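Long-range contacts in UDP-N-Acetylenolpyruvylglucosamine Reductase (Thermus caldophilus, PDB 2GQU), which probably reduces UDP-N-acetylenolpyruvylglucosamine to UDP-N-acetylmuramate with NADPH, using a bound FAD cofactor, in bacterial cell wall formation: residues E29-L34 with A66-T71; A130-H135 with V162-L167; G198-N203 with L262-W267. All blocks are in the same frame, centred on the assembly; numbering follows the deposited sequence.

In the fold
The three contacts follow one another along the chain, each closing before the next opens. Contacts 1 and 2 are neighbours, their centres about 13 Å apart: helix 31-37 and the loop after strand 61-65 pack on strand 161-171, and two salt bridges, Arg31 to Glu132 and Glu68 to Arg164, tie them together. Contact 3 lies across the centre of the chain, about 29 Å from contact 1 and 24 Å from contact 2 between centres, and belongs to the C-terminal domain of the reductase. The extended FAD spans this gap: its adenine is hydrogen-bonded to the backbone of contact 2, while its flavin lies near contact 3, where the substrate EPU is also gripped.

Contact 1: residues E29-L34 with A66-T71; sequences ETREEL and AGEFQT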
loop_
_atom_site.group_PDB
_atom_site.type_symbol
_atom_site.label_atom_id
_atom_site.label_comp_id
_atom_site.label_asym_id
_atom_site.label_seq_id
_atom_site.Cartn_x
_atom_site.Cartn_y
_atom_site.Cartn_z
ATOM N N GLU A 29 -16.381 10.574 -4.541
ATOM C CA GLU A 29 -15.876 11.309 -5.696
ATOM C C GLU A 29 -15.611 12.799 -5.458
ATOM O O GLU A 29 -14.899 13.432 -6.243
ATOM C CB GLU A 29 -16.821 11.145 -6.900
ATOM C CG GLU A 29 -16.889 9.737 -7.466
ATOM C CD GLU A 29 -17.552 9.687 -8.832
ATOM O OE1 GLU A 29 -17.984 10.742 -9.331
ATOM O OE2 GLU A 29 -17.624 8.598 -9.417
ATOM N N THR A 30 -16.185 13.364 -4.392
ATOM C CA THR A 30 -16.058 14.799 -4.113
ATOM C C THR A 30 -15.789 15.075 -2.636
ATOM O O THR A 30 -16.008 14.202 -1.791
ATOM C CB THR A 30 -17.338 15.576 -4.517
ATOM O OG1 THR A 30 -18.396 15.213 -3.632
ATOM C CG2 THR A 30 -17.747 15.264 -5.938
ATOM N N ARG A 31 -15.329 16.293 -2.332
ATOM C CA ARG A 31 -15.080 16.720 -0.942
ATOM C C ARG A 31 -16.340 16.560 -0.084
ATOM O O ARG A 31 -16.274 16.070 1.044
ATOM C CB ARG A 31 -14.586 18.183 -0.876
ATOM C CG ARG A 31 -13.151 18.469 -1.389
ATOM C CD ARG A 31 -12.777 19.950 -1.101
ATOM N NE ARG A 31 -11.486 20.389 -1.660
ATOM C CZ ARG A 31 -10.310 20.173 -1.078
ATOM N NH1 ARG A 31 -10.260 19.512 0.068
ATOM N NH2 ARG A 31 -9.183 20.605 -1.637
ATOM N N GLU A 32 -17.488 16.966 -0.626
ATOM C CA GLU A 32 -18.743 16.913 0.124
ATOM C C GLU A 32 -19.207 15.470 0.346
ATOM O O GLU A 32 -19.772 15.160 1.389
ATOM C CB GLU A 32 -19.847 17.736 -0.554
ATOM C CG GLU A 32 -19.668 19.238 -0.428
ATOM C CD GLU A 32 -19.616 19.725 1.018
ATOM O OE1 GLU A 32 -20.430 19.273 1.857
ATOM O OE2 GLU A 32 -18.755 20.576 1.316
ATOM N N GLU A 33 -18.940 14.595 -0.624
ATOM C CA GLU A 33 -19.255 13.176 -0.492
ATOM C C GLU A 33 -18.388 12.521 0.582
ATOM O O GLU A 33 -18.850 11.648 1.327
ATOM C CB GLU A 33 -19.068 12.463 -1.826
ATOM C CG GLU A 33 -20.216 12.723 -2.812
ATOM C CD GLU A 33 -20.010 12.044 -4.142
ATOM O OE1 GLU A 33 -20.907 12.142 -5.009
ATOM O OE2 GLU A 33 -18.959 11.399 -4.339
ATOM N N LEU A 34 -17.135 12.955 0.663
ATOM C CA LEU A 34 -16.251 12.496 1.728
ATOM C C LEU A 34 -16.776 12.913 3.096
ATOM O O LEU A 34 -16.756 12.116 4.016
ATOM C CB LEU A 34 -14.817 12.989 1.524
ATOM C CG LEU A 34 -13.770 12.418 2.499
ATOM C CD1 LEU A 34 -13.729 10.884 2.481
ATOM C CD2 LEU A 34 -12.414 12.983 2.182
ATOM N N ALA A 66 -12.237 8.146 -5.292
ATOM C CA ALA A 66 -12.268 8.198 -6.753
ATOM C C ALA A 66 -12.626 9.618 -7.206
ATOM O O ALA A 66 -12.407 10.573 -6.457
ATOM C CB ALA A 66 -13.259 7.156 -7.275
ATOM N N GLY A 67 -13.123 9.772 -8.436
ATOM C CA GLY A 67 -13.499 11.100 -8.937
ATOM C C GLY A 67 -12.370 12.106 -8.819
ATOM O O GLY A 67 -11.268 11.869 -9.323
ATOM N N GLU A 68 -12.636 13.212 -8.126
ATOM C CA GLU A 68 -11.661 14.285 -7.986
ATOM C C GLU A 68 -10.385 13.804 -7.293
ATOM O O GLU A 68 -9.318 14.367 -7.495
ATOM C CB GLU A 68 -12.244 15.465 -7.217
ATOM C CG GLU A 68 -11.439 16.729 -7.368
ATOM C CD GLU A 68 -11.285 17.492 -6.061
ATOM O OE1 GLU A 68 -10.367 18.354 -6.009
ATOM O OE2 GLU A 68 -12.049 17.232 -5.081
ATOM N N PHE A 69 -10.510 12.757 -6.485
ATOM C CA PHE A 69 -9.352 12.234 -5.762
ATOM C C PHE A 69 -8.417 11.385 -6.629
ATOM O O PHE A 69 -7.371 10.950 -6.151
ATOM C CB PHE A 69 -9.818 11.447 -4.547
ATOM C CG PHE A 69 -10.666 12.251 -3.615
ATOM C CD1 PHE A 69 -12.045 12.066 -3.578
ATOM C CD2 PHE A 69 -10.090 13.234 -2.815
ATOM C CE1 PHE A 69 -12.831 12.815 -2.712
ATOM C CE2 PHE A 69 -10.865 13.998 -1.949
ATOM C CZ PHE A 69 -12.236 13.788 -1.893
ATOM N N GLN A 70 -8.802 11.161 -7.887
ATOM C CA GLN A 70 -7.987 10.418 -8.865
ATOM C C GLN A 70 -7.365 11.347 -9.926
ATOM O O GLN A 70 -6.654 10.897 -10.827
ATOM C CB GLN A 70 -8.836 9.350 -9.570
ATOM C CG GLN A 70 -8.911 8.026 -8.873
ATOM C CD GLN A 70 -9.837 7.056 -9.600
ATOM O OE1 GLN A 70 -9.473 5.910 -9.885
ATOM N NE2 GLN A 70 -11.039 7.518 -9.904
ATOM N N THR A 71 -7.645 12.642 -9.822
ATOM C CA THR A 71 -7.062 13.623 -10.730
ATOM C C THR A 71 -5.696 14.053 -10.206
ATOM O O THR A 71 -5.468 14.044 -8.988
ATOM C CB THR A 71 -8.002 14.838 -10.930
ATOM O OG1 THR A 71 -8.299 15.432 -9.676
ATOM C CG2 THR A 71 -9.287 14.396 -11.533
HETATM O O HOH W 1 -14.631 17.965 -4.504
#
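The ring of Phe69 comes edge-on to the backbone leading into helix 31-37: its CE1 corner lies 3.6 Å from Thr30 O, and that oxygen sits at the ring edge, in the ring plane. A chi1 of -57° places CG anti to the carbonyl carbon of Phe69, which turns the ring from the 3-10 segment 68-70 toward residues 29-34. One turn into the helix, Leu34 CD2 passes at a slant and stops 4.2 Å from Phe69 CZ.

A single direct hydrogen bond joins the two segments, Glu68 N to Glu29 O, at 3.0 Å with an N-H...O angle of 159°; the donor lies 17° off the carbonyl plane. Next to it the chains run close because Gly67 has no side chain: a CB there would fall 2.5 Å from Glu29 CB. A second, indirect link is a water that accepts from Arg31 N (2.8 Å) and donates to Glu68 OE2 (2.7 Å), which links the carboxylate to the first turn of the helix, where the dipole would probably favour its charge. The charged ends of Arg31 and Glu68 have their own partners, Arg31 in Glu132 and Glu68 in Arg164.

Glu33 N donates to Thr30 OG1 at 3.1 Å, and the weak return bond from Thr30 N reaches Glu33 OE2, which also accepts from Glu29 N at 2.7 Å. This is a capping box at the N terminus of a helix that follows strand 22-28, packed against the loop leaving the adjacent parallel strand 61-65, within the FAD-binding domain.

Contact 2: residues A130-H135 with V162-L167; sequences AVEVFH and VTRVRL. With FAD (flavin-adenine dinucleotide), chain B.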
loop_
_atom_site.group_PDB
_atom_site.type_symbol
_atom_site.label_atom_id
_atom_site.label_comp_id
_atom_site.label_asym_id
_atom_site.label_seq_id
_atom_site.Cartn_x
_atom_site.Cartn_y
_atom_site.Cartn_z
ATOM N N ALA A 130 3.788 18.540 0.523
ATOM C CA ALA A 130 2.636 18.889 1.357
ATOM C C ALA A 130 1.636 17.760 1.256
ATOM O O ALA A 130 1.592 17.049 0.253
ATOM C CB ALA A 130 1.983 20.202 0.904
ATOM N N VAL A 131 0.805 17.621 2.277
ATOM C CA VAL A 131 -0.184 16.556 2.298
ATOM C C VAL A 131 -1.495 17.129 2.822
ATOM O O VAL A 131 -1.515 17.708 3.915
ATOM C CB VAL A 131 0.253 15.389 3.226
ATOM C CG1 VAL A 131 -0.783 14.268 3.239
ATOM C CG2 VAL A 131 1.631 14.832 2.828
ATOM N N GLU A 132 -2.578 16.973 2.057
ATOM C CA GLU A 132 -3.915 17.345 2.543
ATOM C C GLU A 132 -4.489 16.131 3.272
ATOM O O GLU A 132 -4.501 15.021 2.730
ATOM C CB GLU A 132 -4.826 17.753 1.384
ATOM C CG GLU A 132 -6.172 18.243 1.859
ATOM C CD GLU A 132 -7.072 18.651 0.725
ATOM O OE1 GLU A 132 -7.185 19.867 0.434
ATOM O OE2 GLU A 132 -7.678 17.752 0.124
ATOM N N VAL A 133 -4.966 16.344 4.503
ATOM C CA VAL A 133 -5.536 15.260 5.309
ATOM C C VAL A 133 -6.891 15.705 5.805
ATOM O O VAL A 133 -7.012 16.793 6.371
ATOM C CB VAL A 133 -4.646 14.890 6.544
ATOM C CG1 VAL A 133 -5.269 13.780 7.366
ATOM C CG2 VAL A 133 -3.244 14.462 6.110
ATOM N N PHE A 134 -7.892 14.855 5.592
ATOM C CA PHE A 134 -9.241 15.076 6.094
ATOM C C PHE A 134 -9.378 14.365 7.437
ATOM O O PHE A 134 -9.186 13.150 7.519
ATOM C CB PHE A 134 -10.271 14.544 5.091
ATOM C CG PHE A 134 -11.697 14.695 5.547
ATOM C CD1 PHE A 134 -12.334 13.655 6.227
ATOM C CD2 PHE A 134 -12.398 15.868 5.290
ATOM C CE1 PHE A 134 -13.659 13.785 6.662
ATOM C CE2 PHE A 134 -13.724 16.010 5.721
ATOM C CZ PHE A 134 -14.349 14.966 6.404
ATOM N N HIS A 135 -9.719 15.128 8.479
ATOM C CA HIS A 135 -9.970 14.547 9.798
ATOM C C HIS A 135 -10.832 15.509 10.614
ATOM O O HIS A 135 -10.824 16.715 10.361
ATOM C CB HIS A 135 -8.649 14.171 10.519
ATOM C CG HIS A 135 -7.771 15.334 10.854
ATOM N ND1 HIS A 135 -7.780 15.948 12.091
ATOM C CD2 HIS A 135 -6.839 15.983 10.117
ATOM C CE1 HIS A 135 -6.897 16.935 12.091
ATOM N NE2 HIS A 135 -6.301 16.964 10.910
ATOM N N VAL A 162 -5.796 10.752 3.886
ATOM C CA VAL A 162 -4.965 11.522 2.957
ATOM C C VAL A 162 -5.800 11.700 1.692
ATOM O O VAL A 162 -6.262 10.716 1.120
ATOM C CB VAL A 162 -3.653 10.777 2.647
ATOM C CG1 VAL A 162 -2.853 11.500 1.575
ATOM C CG2 VAL A 162 -2.841 10.590 3.957
ATOM N N THR A 163 -5.993 12.949 1.269
ATOM C CA THR A 163 -6.869 13.242 0.117
ATOM C C THR A 163 -6.119 13.735 -1.136
ATOM O O THR A 163 -6.546 13.486 -2.259
ATOM C CB THR A 163 -7.935 14.283 0.506
ATOM O OG1 THR A 163 -7.301 15.379 1.182
ATOM C CG2 THR A 163 -8.967 13.650 1.433
ATOM N N ARG A 164 -4.991 14.406 -0.935
ATOM C CA ARG A 164 -4.203 14.965 -2.025
ATOM C C ARG A 164 -2.803 15.257 -1.498
ATOM O O ARG A 164 -2.632 15.501 -0.287
ATOM C CB ARG A 164 -4.836 16.279 -2.526
ATOM C CG ARG A 164 -5.735 16.191 -3.722
ATOM C CD ARG A 164 -6.612 17.476 -3.830
ATOM N NE ARG A 164 -7.997 17.161 -4.157
ATOM C CZ ARG A 164 -8.987 17.159 -3.278
ATOM N NH1 ARG A 164 -8.753 17.485 -2.031
ATOM N NH2 ARG A 164 -10.223 16.847 -3.653
ATOM N N VAL A 165 -1.815 15.246 -2.391
ATOM C CA VAL A 165 -0.433 15.597 -2.018
ATOM C C VAL A 165 0.192 16.527 -3.047
ATOM O O VAL A 165 -0.288 16.616 -4.179
ATOM C CB VAL A 165 0.488 14.341 -1.874
ATOM C CG1 VAL A 165 -0.078 13.334 -0.840
ATOM C CG2 VAL A 165 0.726 13.682 -3.229
ATOM N N ARG A 166 1.242 17.220 -2.620
ATOM C CA ARG A 166 2.168 17.894 -3.521
ATOM C C ARG A 166 3.482 17.131 -3.467
ATOM O O ARG A 166 4.026 16.852 -2.393
ATOM C CB ARG A 166 2.409 19.342 -3.101
ATOM C CG ARG A 166 1.229 20.244 -3.186
ATOM C CD ARG A 166 1.731 21.659 -3.084
ATOM N NE ARG A 166 2.578 21.940 -4.243
ATOM C CZ ARG A 166 2.208 22.670 -5.296
ATOM N NH1 ARG A 166 1.035 23.276 -5.310
ATOM N NH2 ARG A 166 3.042 22.829 -6.318
ATOM N N LEU A 167 3.998 16.782 -4.635
ATOM C CA LEU A 167 5.220 16.006 -4.716
ATOM C C LEU A 167 6.454 16.893 -4.786
ATOM O O LEU A 167 6.396 18.013 -5.310
ATOM C CB LEU A 167 5.158 15.072 -5.937
ATOM C CG LEU A 167 4.042 14.021 -5.934
ATOM C CD1 LEU A 167 3.951 13.310 -7.282
ATOM C CD2 LEU A 167 4.212 13.007 -4.798
HETATM P PA FAD B . -3.955 -0.446 1.267
HETATM O O1A FAD B . -5.283 -0.295 0.605
HETATM O O2A FAD B . -3.388 -1.806 1.300
HETATM O O5B FAD B . -4.097 0.130 2.741
HETATM C C5B FAD B . -2.978 0.097 3.626
HETATM C C4B FAD B . -3.189 1.068 4.787
HETATM O O4B FAD B . -3.245 2.401 4.294
HETATM C C3B FAD B . -4.487 0.843 5.569
HETATM O O3B FAD B . -4.251 1.211 6.917
HETATM C C2B FAD B . -5.455 1.814 4.898
HETATM O O2B FAD B . -6.563 2.214 5.692
HETATM C C1B FAD B . -4.500 2.972 4.641
HETATM N N9A FAD B . -4.920 3.894 3.581
HETATM C C8A FAD B . -5.103 3.636 2.247
HETATM N N7A FAD B . -5.461 4.784 1.629
HETATM C C5A FAD B . -5.482 5.786 2.557
HETATM C C6A FAD B . -5.753 7.162 2.503
HETATM N N6A FAD B . -6.111 7.783 1.372
HETATM N N1A FAD B . -5.688 7.893 3.671
HETATM C C2A FAD B . -5.348 7.318 4.876
HETATM N N3A FAD B . -5.068 5.975 4.944
HETATM C C4A FAD B . -5.135 5.224 3.795
HETATM N N1 FAD B . 5.589 -1.635 0.220
HETATM C C2 FAD B . 6.781 -0.969 0.420
HETATM O O2 FAD B . 6.845 -0.167 1.319
HETATM N N3 FAD B . 7.854 -1.180 -0.425
HETATM C C4 FAD B . 7.754 -2.062 -1.478
HETATM O O4 FAD B . 8.733 -2.230 -2.200
HETATM C C4X FAD B . 6.556 -2.758 -1.687
HETATM N N5 FAD B . 6.411 -3.669 -2.707
HETATM C C5X FAD B . 5.220 -4.333 -2.894
HETATM C C6 FAD B . 5.096 -5.240 -3.934
HETATM C C7 FAD B . 3.907 -5.921 -4.136
HETATM C C7M FAD B . 3.847 -6.884 -5.284
HETATM C C8 FAD B . 2.823 -5.698 -3.278
HETATM C C8M FAD B . 1.525 -6.422 -3.476
HETATM C C9 FAD B . 2.943 -4.801 -2.234
HETATM C C9A FAD B . 4.140 -4.112 -2.024
HETATM N N10 FAD B . 4.289 -3.209 -0.977
HETATM C C10 FAD B . 5.482 -2.531 -0.817
HETATM C "C1'" FAD B . 3.263 -3.051 0.105
HETATM C "C2'" FAD B . 2.237 -1.983 -0.269
HETATM O "O2'" FAD B . 2.208 -1.763 -1.679
HETATM C "C3'" FAD B . 2.439 -0.673 0.514
HETATM O "O3'" FAD B . 2.300 -0.824 1.916
HETATM C "C4'" FAD B . 1.511 0.415 0.003
HETATM O "O4'" FAD B . 1.884 1.692 0.522
HETATM C "C5'" FAD B . 0.050 0.122 0.319
HETATM O "O5'" FAD B . -0.749 1.065 -0.377
HETATM P P FAD B . -2.260 0.724 -0.769
HETATM O O1P FAD B . -2.845 1.888 -1.519
HETATM O O2P FAD B . -2.373 -0.584 -1.477
HETATM O O3P FAD B . -2.930 0.676 0.700
#
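With chi1 at -176° and chi2 at 180°, Glu132 extends straight from its strand and carries OE2 to Thr163, whose chi1 of 48° sets OG1 between its backbone N and carbonyl carbon. Thr163 OG1 donates to the anti lone pair of Glu132 OE2 at 2.6 Å. Arg164, bent at chi3, runs alongside Glu132 and brings NH1 to the same oxygen in a salt bridge, the carboxylate meeting the guanidinium at its edge with the two planes nearly perpendicular; the modelled separation is too short to be taken literally. Glu132 OE1 has a further mate in Arg31, and Arg164 NH2 one in Glu68, so the buried charges are shared.

Thr163 and Arg164 both face Glu132 because the antiparallel ladder contains a beta bulge: Glu132 N donates to Arg164 O (2.8 Å), while Glu132 O accepts from Thr163 N (2.9 Å). Beyond it, Arg166 N meets Ala130 O at 2.9 Å. On the opposite face Val131 CG1 packs on Val162 CG1 at 3.8 Å, and Val165 CG1 lies 4.2 Å from Val131 CG1. The backbone of Val162 holds the FAD adenine with two bonds: its N donates to N1A (2.9 Å), and its O accepts from N6A (2.9 Å).

Contact 3: residues G198-N203 with L262-W267; sequences GCAFKN and LEWEVW. With EPU (uridine-diphosphate-2(N-acetylglucosaminyl) butyric acid), chain C.
Ala200 CB sits over one face of Trp264, 3.7 Å from the centroid of the six-membered ring and 20° off its normal, a CH-pi contact. Beside it Leu262 CD2 slants against Phe201, 3.9 Å from CE2. Trp264 NE1 donates a hydrogen bond to Ala197 O; a leucine here would probably leave that carbonyl without its donor and Ala200 CB without an aromatic face to rest on.

Around this apolar centre the backbones bond: Ala200 O accepts from Glu263 N at 2.6 Å and, weakly, from Trp264 N. Lys202, its chain bent at chi3 and chi4, curls back to donate from NZ to Leu262 O at 3.0 Å.

Further out lies the substrate site. Glu263 reaches out with CG anti to its backbone N (chi1 171°), and this extended chain brings OE1 to 2.6 Å from EPU O2E, while OE2 forms a salt bridge to Arg152, probably an active-site residue. Cys199 N donates to EPU O1E at 2.8 Å, and Cys199 SG, the probable proton donor, stands 3.6 Å from EPU C3E. Asn203 ND2 holds the diphosphate oxygen O1B at 2.8 Å.

Trp264 is wedged between Val247 and Val251 of helix 244-257, Ile236 of strand 235-238 and Leu52 of strand 51-53, which pairs in parallel with strand 265-267.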
loop_
_atom_site.group_PDB
_atom_site.type_symbol
_atom_site.label_atom_id
_atom_site.label_comp_id
_atom_site.label_asym_id
_atom_site.label_seq_id
_atom_site.Cartn_x
_atom_site.Cartn_y
_atom_site.Cartn_z
ATOM N N GLY A 198 2.749 -8.359 -1.109
ATOM C CA GLY A 198 4.150 -7.981 -0.961
ATOM C C GLY A 198 4.781 -8.713 0.204
ATOM O O GLY A 198 4.437 -9.872 0.469
ATOM N N CYS A 199 5.695 -8.047 0.908
ATOM C CA CYS A 199 6.351 -8.665 2.055
ATOM C C CYS A 199 5.394 -8.808 3.225
ATOM O O CYS A 199 4.837 -7.820 3.688
ATOM C CB CYS A 199 7.561 -7.851 2.491
ATOM S SG CYS A 199 8.977 -8.150 1.457
ATOM N N ALA A 200 5.201 -10.040 3.695
ATOM C CA ALA A 200 4.312 -10.280 4.830
ATOM C C ALA A 200 4.870 -9.750 6.149
ATOM O O ALA A 200 4.118 -9.235 6.974
ATOM C CB ALA A 200 3.996 -11.774 4.953
ATOM N N PHE A 201 6.178 -9.900 6.341
ATOM C CA PHE A 201 6.829 -9.538 7.592
ATOM C C PHE A 201 7.732 -8.326 7.417
ATOM O O PHE A 201 8.383 -8.165 6.391
ATOM C CB PHE A 201 7.615 -10.727 8.169
ATOM C CG PHE A 201 6.765 -11.954 8.413
ATOM C CD1 PHE A 201 6.740 -13.005 7.497
ATOM C CD2 PHE A 201 5.991 -12.057 9.566
ATOM C CE1 PHE A 201 5.935 -14.123 7.724
ATOM C CE2 PHE A 201 5.192 -13.164 9.795
ATOM C CZ PHE A 201 5.167 -14.201 8.885
ATOM N N LYS A 202 7.778 -7.471 8.430
ATOM C CA LYS A 202 8.768 -6.399 8.414
ATOM C C LYS A 202 10.167 -6.976 8.634
ATOM O O LYS A 202 10.315 -7.996 9.289
ATOM C CB LYS A 202 8.454 -5.342 9.463
ATOM C CG LYS A 202 7.959 -5.867 10.791
ATOM C CD LYS A 202 7.733 -4.730 11.804
ATOM C CE LYS A 202 6.939 -3.559 11.236
ATOM N NZ LYS A 202 5.480 -3.852 11.134
ATOM N N ASN A 203 11.193 -6.326 8.081
ATOM C CA ASN A 203 12.571 -6.767 8.316
ATOM C C ASN A 203 13.011 -6.339 9.698
ATOM O O ASN A 203 12.832 -5.166 10.047
ATOM C CB ASN A 203 13.542 -6.122 7.325
ATOM C CG ASN A 203 13.468 -6.708 5.945
ATOM O OD1 ASN A 203 13.057 -7.864 5.752
ATOM N ND2 ASN A 203 13.906 -5.925 4.958
ATOM N N LEU A 262 4.349 -8.958 11.565
ATOM C CA LEU A 262 3.702 -8.662 10.286
ATOM C C LEU A 262 3.932 -7.234 9.800
ATOM O O LEU A 262 3.858 -6.289 10.589
ATOM C CB LEU A 262 2.197 -8.891 10.380
ATOM C CG LEU A 262 1.675 -10.312 10.209
ATOM C CD1 LEU A 262 0.149 -10.311 10.262
ATOM C CD2 LEU A 262 2.162 -10.909 8.898
ATOM N N GLU A 263 4.189 -7.081 8.502
ATOM C CA GLU A 263 4.097 -5.766 7.853
ATOM C C GLU A 263 2.651 -5.491 7.424
ATOM O O GLU A 263 2.190 -4.353 7.498
ATOM C CB GLU A 263 5.053 -5.619 6.653
ATOM C CG GLU A 263 4.834 -4.329 5.815
ATOM C CD GLU A 263 5.885 -4.120 4.725
ATOM O OE1 GLU A 263 5.517 -3.802 3.570
ATOM O OE2 GLU A 263 7.084 -4.242 5.033
ATOM N N TRP A 264 1.949 -6.539 6.989
ATOM C CA TRP A 264 0.548 -6.416 6.614
ATOM C C TRP A 264 -0.288 -5.833 7.736
ATOM O O TRP A 264 -0.056 -6.129 8.915
ATOM C CB TRP A 264 -0.057 -7.773 6.339
ATOM C CG TRP A 264 0.473 -8.499 5.179
ATOM C CD1 TRP A 264 1.108 -7.995 4.077
ATOM C CD2 TRP A 264 0.344 -9.895 4.974
ATOM N NE1 TRP A 264 1.403 -9.022 3.199
ATOM C CE2 TRP A 264 0.938 -10.196 3.734
ATOM C CE3 TRP A 264 -0.214 -10.930 5.735
ATOM C CZ2 TRP A 264 0.983 -11.494 3.230
ATOM C CZ3 TRP A 264 -0.159 -12.209 5.242
ATOM C CH2 TRP A 264 0.439 -12.483 4.002
ATOM N N GLU A 265 -1.265 -5.031 7.344
ATOM C CA GLU A 265 -2.367 -4.604 8.212
ATOM C C GLU A 265 -3.447 -5.673 8.111
ATOM O O GLU A 265 -3.806 -6.108 7.003
ATOM C CB GLU A 265 -2.944 -3.282 7.709
ATOM C CG GLU A 265 -2.536 -2.020 8.487
ATOM C CD GLU A 265 -3.677 -1.436 9.318
ATOM O OE1 GLU A 265 -4.775 -1.174 8.776
ATOM O OE2 GLU A 265 -3.474 -1.219 10.529
ATOM N N VAL A 266 -3.961 -6.102 9.258
ATOM C CA VAL A 266 -5.025 -7.094 9.277
ATOM C C VAL A 266 -6.366 -6.404 9.533
ATOM O O VAL A 266 -6.475 -5.582 10.443
ATOM C CB VAL A 266 -4.750 -8.211 10.337
ATOM C CG1 VAL A 266 -5.945 -9.127 10.472
ATOM C CG2 VAL A 266 -3.500 -9.029 9.950
ATOM N N TRP A 267 -7.368 -6.735 8.713
ATOM C CA TRP A 267 -8.744 -6.261 8.887
ATOM C C TRP A 267 -9.648 -7.455 9.200
ATOM O O TRP A 267 -9.632 -8.447 8.476
ATOM C CB TRP A 267 -9.253 -5.586 7.603
ATOM C CG TRP A 267 -8.760 -4.184 7.361
ATOM C CD1 TRP A 267 -7.741 -3.535 8.000
ATOM C CD2 TRP A 267 -9.264 -3.267 6.375
ATOM N NE1 TRP A 267 -7.592 -2.258 7.487
ATOM C CE2 TRP A 267 -8.510 -2.075 6.483
ATOM C CE3 TRP A 267 -10.277 -3.346 5.404
ATOM C CZ2 TRP A 267 -8.742 -0.956 5.656
ATOM C CZ3 TRP A 267 -10.510 -2.233 4.585
ATOM C CH2 TRP A 267 -9.743 -1.054 4.720
HETATM N N1U EPU C . 16.957 -13.344 -0.630
HETATM C C2U EPU C . 17.135 -14.689 -0.225
HETATM N N3U EPU C . 16.077 -15.481 -0.028
HETATM C C4U EPU C . 14.818 -15.020 -0.112
HETATM C C5U EPU C . 14.559 -13.692 -0.426
HETATM C C6U EPU C . 15.629 -12.833 -0.631
HETATM O O2U EPU C . 18.283 -15.172 -0.156
HETATM O O4U EPU C . 13.868 -15.799 0.086
HETATM C C1D EPU C . 18.051 -12.392 -0.414
HETATM C C2D EPU C . 18.145 -11.654 -1.742
HETATM O O2D EPU C . 18.887 -12.408 -2.711
HETATM C C3D EPU C . 18.817 -10.358 -1.369
HETATM C C4D EPU C . 18.524 -10.184 0.119
HETATM O O4D EPU C . 17.914 -11.392 0.594
HETATM O O3D EPU C . 20.224 -10.508 -1.590
HETATM C C5D EPU C . 17.559 -9.025 0.338
HETATM O O5D EPU C . 16.382 -9.304 -0.422
HETATM P PA EPU C . 15.584 -8.118 -1.161
HETATM O O1A EPU C . 16.548 -7.328 -2.011
HETATM O O2A EPU C . 14.330 -8.674 -1.793
HETATM O O3A EPU C . 15.152 -7.163 0.071
HETATM P PB EPU C . 14.181 -7.513 1.321
HETATM O O1B EPU C . 14.844 -6.949 2.557
HETATM O O2B EPU C . 13.733 -8.962 1.306
HETATM C C1 EPU C . 12.979 -5.199 1.133
HETATM C C2 EPU C . 11.581 -4.634 1.330
HETATM C C3 EPU C . 10.783 -4.772 0.048
HETATM C C4 EPU C . 11.484 -3.945 -1.028
HETATM C C5 EPU C . 12.920 -4.449 -1.229
HETATM C C6 EPU C . 13.729 -3.517 -2.130
HETATM C C7 EPU C . 11.078 -4.471 3.659
HETATM C C8 EPU C . 10.391 -5.006 4.863
HETATM N N2 EPU C . 10.945 -5.181 2.524
HETATM O O1 EPU C . 12.900 -6.612 0.955
HETATM O O3 EPU C . 9.512 -4.220 0.319
HETATM O O4 EPU C . 10.765 -4.000 -2.262
HETATM O O5 EPU C . 13.614 -4.550 0.022
HETATM O O6 EPU C . 14.231 -2.414 -1.349
HETATM O O7 EPU C . 11.721 -3.436 3.725
HETATM C C1E EPU C . 7.227 -4.777 0.835
HETATM O O1E EPU C . 6.134 -5.338 0.636
HETATM O O2E EPU C . 7.435 -3.974 1.776
HETATM C C2E EPU C . 8.349 -4.993 -0.051
HETATM C C3E EPU C . 8.307 -5.792 -1.116
HETATM O O HOH W 2 9.477 -6.672 4.550
#